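Local coordinates for peptide ABC transporter, peptide-binding protein (Thermus thermophilus, PDB 2D5W) that binds oligopeptides and probably delivers them to an ABC-type peptide uptake system, at residues 164-169 and 187-192. Numbering follows the deposited sequence.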
ATOM      1  N   PRO A 164      21.860  17.430  -7.079  1.00 12.14           N
ATOM      2  CA  PRO A 164      22.544  18.554  -6.429  1.00 13.29           C
ATOM      3  C   PRO A 164      22.108  18.758  -4.977  1.00 12.80           C
ATOM      4  O   PRO A 164      22.941  18.920  -4.084  1.00 14.04           O
ATOM      5  CB  PRO A 164      22.190  19.734  -7.329  1.00 13.85           C
ATOM      6  CG  PRO A 164      22.115  19.091  -8.687  1.00 14.98           C
ATOM      7  CD  PRO A 164      21.334  17.827  -8.397  1.00 13.07           C
ATOM      8  N   GLU A 165      20.801  18.747  -4.733  1.00 12.83           N
ATOM      9  CA  GLU A 165      20.313  18.923  -3.374  1.00 12.09           C
ATOM     10  C   GLU A 165      20.727  17.736  -2.507  1.00 11.36           C
ATOM     11  O   GLU A 165      21.092  17.908  -1.345  1.00 11.43           O
ATOM     12  CB  GLU A 165      18.791  19.072  -3.352  1.00 12.78           C
ATOM     13  CG  GLU A 165      18.210  19.207  -1.947  1.00 13.89           C
ATOM     14  CD  GLU A 165      18.597  20.504  -1.260  1.00 15.80           C
ATOM     15  OE1 GLU A 165      18.386  20.609  -0.033  1.00 17.74           O
ATOM     16  OE2 GLU A 165      19.103  21.421  -1.940  1.00 18.18           O
ATOM     17  N   TRP A 166      20.678  16.534  -3.075  1.00 10.79           N
ATOM     18  CA  TRP A 166      21.061  15.339  -2.331  1.00 11.62           C
ATOM     19  C   TRP A 166      22.499  15.452  -1.829  1.00 12.73           C
ATOM     20  O   TRP A 166      22.801  15.061  -0.703  1.00 12.46           O
ATOM     21  CB  TRP A 166      20.906  14.091  -3.206  1.00 11.26           C
ATOM     22  CG  TRP A 166      21.441  12.841  -2.560  1.00 10.88           C
ATOM     23  CD1 TRP A 166      22.478  12.069  -3.004  1.00 13.10           C
ATOM     24  CD2 TRP A 166      20.989  12.239  -1.337  1.00 11.03           C
ATOM     25  NE1 TRP A 166      22.700  11.027  -2.135  1.00 12.93           N
ATOM     26  CE2 TRP A 166      21.802  11.107  -1.103  1.00 12.59           C
ATOM     27  CE3 TRP A 166      19.979  12.547  -0.415  1.00 11.23           C
ATOM     28  CZ2 TRP A 166      21.637  10.280   0.013  1.00 12.40           C
ATOM     29  CZ3 TRP A 166      19.814  11.723   0.699  1.00 11.84           C
ATOM     30  CH2 TRP A 166      20.641  10.603   0.900  1.00 13.26           C
ATOM     31  N   GLU A 167      23.388  15.990  -2.659  1.00 12.81           N
ATOM     32  CA  GLU A 167      24.781  16.138  -2.247  1.00 13.62           C
ATOM     33  C   GLU A 167      24.870  17.048  -1.026  1.00 13.55           C
ATOM     34  O   GLU A 167      25.666  16.807  -0.114  1.00 13.72           O
ATOM     35  CB  GLU A 167      25.624  16.707  -3.391  1.00 16.84           C
ATOM     36  CG  GLU A 167      25.794  15.758  -4.568  1.00 21.43           C
ATOM     37  CD  GLU A 167      26.390  14.424  -4.161  1.00 24.23           C
ATOM     38  OE1 GLU A 167      27.431  14.422  -3.468  1.00 27.83           O
ATOM     39  OE2 GLU A 167      25.821  13.377  -4.535  1.00 27.41           O
ATOM     40  N   ARG A 168      24.046  18.092  -1.001  1.00 12.92           N
ATOM     41  CA  ARG A 168      24.039  19.005   0.132  1.00 14.06           C
ATOM     42  C   ARG A 168      23.482  18.296   1.364  1.00 13.82           C
ATOM     43  O   ARG A 168      23.985  18.475   2.475  1.00 14.75           O
ATOM     44  CB  ARG A 168      23.202  20.247  -0.182  1.00 15.32           C
ATOM     45  CG  ARG A 168      23.848  21.178  -1.203  1.00 17.33           C
ATOM     46  CD  ARG A 168      23.099  22.498  -1.306  1.00 20.64           C
ATOM     47  NE  ARG A 168      21.869  22.389  -2.085  1.00 22.32           N
ATOM     48  CZ  ARG A 168      21.825  22.338  -3.413  1.00 22.37           C
ATOM     49  NH1 ARG A 168      22.947  22.389  -4.118  1.00 24.05           N
ATOM     50  NH2 ARG A 168      20.659  22.239  -4.038  1.00 20.92           N
ATOM     51  N   VAL A 169      22.448  17.485   1.163  1.00 13.00           N
ATOM     52  CA  VAL A 169      21.835  16.740   2.255  1.00 13.13           C
ATOM     53  C   VAL A 169      22.843  15.754   2.841  1.00 13.04           C
ATOM     54  O   VAL A 169      22.966  15.639   4.059  1.00 13.36           O
ATOM     55  CB  VAL A 169      20.569  15.989   1.769  1.00 11.94           C
ATOM     56  CG1 VAL A 169      20.034  15.075   2.870  1.00 13.18           C
ATOM     57  CG2 VAL A 169      19.504  16.999   1.358  1.00 13.68           C
ATOM     58  N   GLU A 187      14.371  14.315  10.075  1.00 11.57           N
ATOM     59  CA  GLU A 187      13.898  15.589   9.546  1.00 12.75           C
ATOM     60  C   GLU A 187      14.689  15.989   8.303  1.00 11.41           C
ATOM     61  O   GLU A 187      14.120  16.477   7.325  1.00 11.16           O
ATOM     62  CB  GLU A 187      14.020  16.683  10.611  1.00 16.11           C
ATOM     63  CG  GLU A 187      13.626  18.071  10.133  1.00 23.23           C
ATOM     64  CD  GLU A 187      13.607  19.090  11.257  1.00 27.08           C
ATOM     65  OE1 GLU A 187      14.642  19.248  11.940  1.00 30.41           O
ATOM     66  OE2 GLU A 187      12.554  19.734  11.457  1.00 30.77           O
ATOM     67  N   LEU A 188      16.000  15.780   8.344  1.00 11.61           N
ATOM     68  CA  LEU A 188      16.859  16.123   7.219  1.00 11.56           C
ATOM     69  C   LEU A 188      16.425  15.390   5.955  1.00 11.16           C
ATOM     70  O   LEU A 188      16.284  15.993   4.891  1.00 10.91           O
ATOM     71  CB  LEU A 188      18.313  15.764   7.535  1.00 14.29           C
ATOM     72  CG  LEU A 188      19.344  16.145   6.474  1.00 15.04           C
ATOM     73  CD1 LEU A 188      19.583  17.647   6.501  1.00 18.08           C
ATOM     74  CD2 LEU A 188      20.641  15.406   6.745  1.00 17.17           C
ATOM     75  N   TYR A 189      16.215  14.085   6.070  1.00 11.03           N
ATOM     76  CA  TYR A 189      15.812  13.303   4.913  1.00 11.24           C
ATOM     77  C   TYR A 189      14.384  13.601   4.461  1.00 10.43           C
ATOM     78  O   TYR A 189      14.121  13.650   3.260  1.00 11.59           O
ATOM     79  CB  TYR A 189      15.994  11.808   5.188  1.00 11.58           C
ATOM     80  CG  TYR A 189      17.445  11.385   5.313  1.00 12.79           C
ATOM     81  CD1 TYR A 189      18.420  11.907   4.462  1.00 12.80           C
ATOM     82  CD2 TYR A 189      17.835  10.431   6.253  1.00 13.19           C
ATOM     83  CE1 TYR A 189      19.748  11.486   4.542  1.00 14.08           C
ATOM     84  CE2 TYR A 189      19.157  10.003   6.338  1.00 13.43           C
ATOM     85  CZ  TYR A 189      20.106  10.533   5.482  1.00 13.97           C
ATOM     86  OH  TYR A 189      21.413  10.107   5.558  1.00 16.99           O
ATOM     87  N   ARG A 190      13.463  13.810   5.399  1.00 10.93           N
ATOM     88  CA  ARG A 190      12.088  14.127   5.011  1.00 10.81           C
ATOM     89  C   ARG A 190      12.074  15.433   4.224  1.00 11.32           C
ATOM     90  O   ARG A 190      11.411  15.543   3.191  1.00 11.83           O
ATOM     91  CB  ARG A 190      11.172  14.284   6.233  1.00 11.77           C
ATOM     92  CG  ARG A 190      10.932  13.017   7.029  1.00 12.86           C
ATOM     93  CD  ARG A 190       9.948  13.252   8.176  1.00 11.98           C
ATOM     94  NE  ARG A 190       8.550  13.280   7.741  1.00 13.12           N
ATOM     95  CZ  ARG A 190       7.819  14.381   7.587  1.00 12.29           C
ATOM     96  NH1 ARG A 190       8.338  15.579   7.824  1.00 15.76           N
ATOM     97  NH2 ARG A 190       6.551  14.280   7.205  1.00 14.35           N
ATOM     98  N   ASN A 191      12.813  16.425   4.715  1.00 11.46           N
ATOM     99  CA  ASN A 191      12.858  17.724   4.055  1.00 11.52           C
ATOM    100  C   ASN A 191      13.425  17.638   2.646  1.00 11.32           C
ATOM    101  O   ASN A 191      13.039  18.411   1.773  1.00 12.23           O
ATOM    102  CB  ASN A 191      13.652  18.730   4.896  1.00 13.19           C
ATOM    103  CG  ASN A 191      12.919  19.127   6.166  1.00 15.55           C
ATOM    104  OD1 ASN A 191      11.714  18.913   6.291  1.00 17.06           O
ATOM    105  ND2 ASN A 191      13.643  19.723   7.106  1.00 17.41           N
ATOM    106  N   PHE A 192      14.335  16.697   2.422  1.00 11.21           N
ATOM    107  CA  PHE A 192      14.914  16.503   1.098  1.00 10.31           C
ATOM    108  C   PHE A 192      13.792  16.154   0.115  1.00  9.62           C
ATOM    109  O   PHE A 192      13.625  16.812  -0.912  1.00 10.53           O
ATOM    110  CB  PHE A 192      15.951  15.376   1.139  1.00 11.30           C
ATOM    111  CG  PHE A 192      16.356  14.867  -0.218  1.00 10.23           C
ATOM    112  CD1 PHE A 192      16.953  15.711  -1.150  1.00 10.14           C
ATOM    113  CD2 PHE A 192      16.139  13.539  -0.561  1.00 10.80           C
ATOM    114  CE1 PHE A 192      17.326  15.233  -2.408  1.00  9.88           C
ATOM    115  CE2 PHE A 192      16.506  13.055  -1.810  1.00 12.60           C
ATOM    116  CZ  PHE A 192      17.101  13.904  -2.735  1.00 11.51           C
TER
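Glu165, whose CG meets the edge of the Phe192 ring 3.8 Å from CD1, offers a single carboxylate oxygen, OE2, to two nitrogens of Arg168. The arginine grips it side-on: NH2 lies 2.7 Å from Glu165 OE2 in a salt bridge, and NE approaches the same oxygen from above the carboxylate plane. No hydrogen bond links residues 164-169 with 187-192, which pack through apolar and aromatic side chains. Phe192 contributes the largest share. With its CG anti to the backbone N (chi1 166°), the ring reaches across to helix 159-173, where CE1 comes within 3.7 Å of the Trp166 backbone N and the indole atom CE3 sits over one face, toward the rim. The planes of the Trp166 six-membered ring and the Phe192 ring are inclined at 51°, neither stacked nor perpendicular. Farther along the indole, CZ3 lies 3.9 Å from Tyr189 CE1; the two planes are only 29° apart, yet the rings are offset so far that they scarcely face one another. Val169 divides its methyls between neighbours, CG1 reaching Leu188 CG at 3.8 Å as well as Tyr189, and CG2 touching Phe192 CD1. An alanine in place of Phe192 would probably open a gap beside Trp166 and deprive Val169 CG2 of its aromatic neighbour. Helix 101-112 borders the cluster, with Phe106 edge-to-face to Trp166 and Glu109 hydrogen-bonded to the indole NE1. The segments run almost antiparallel, and the arrangement is that of an antiparallel helical hairpin whose facing sides meet in an aromatic cluster of Trp166, Tyr189 and Phe192, joining helices 159-173 and 182-194 within the solute-binding family 5 fold.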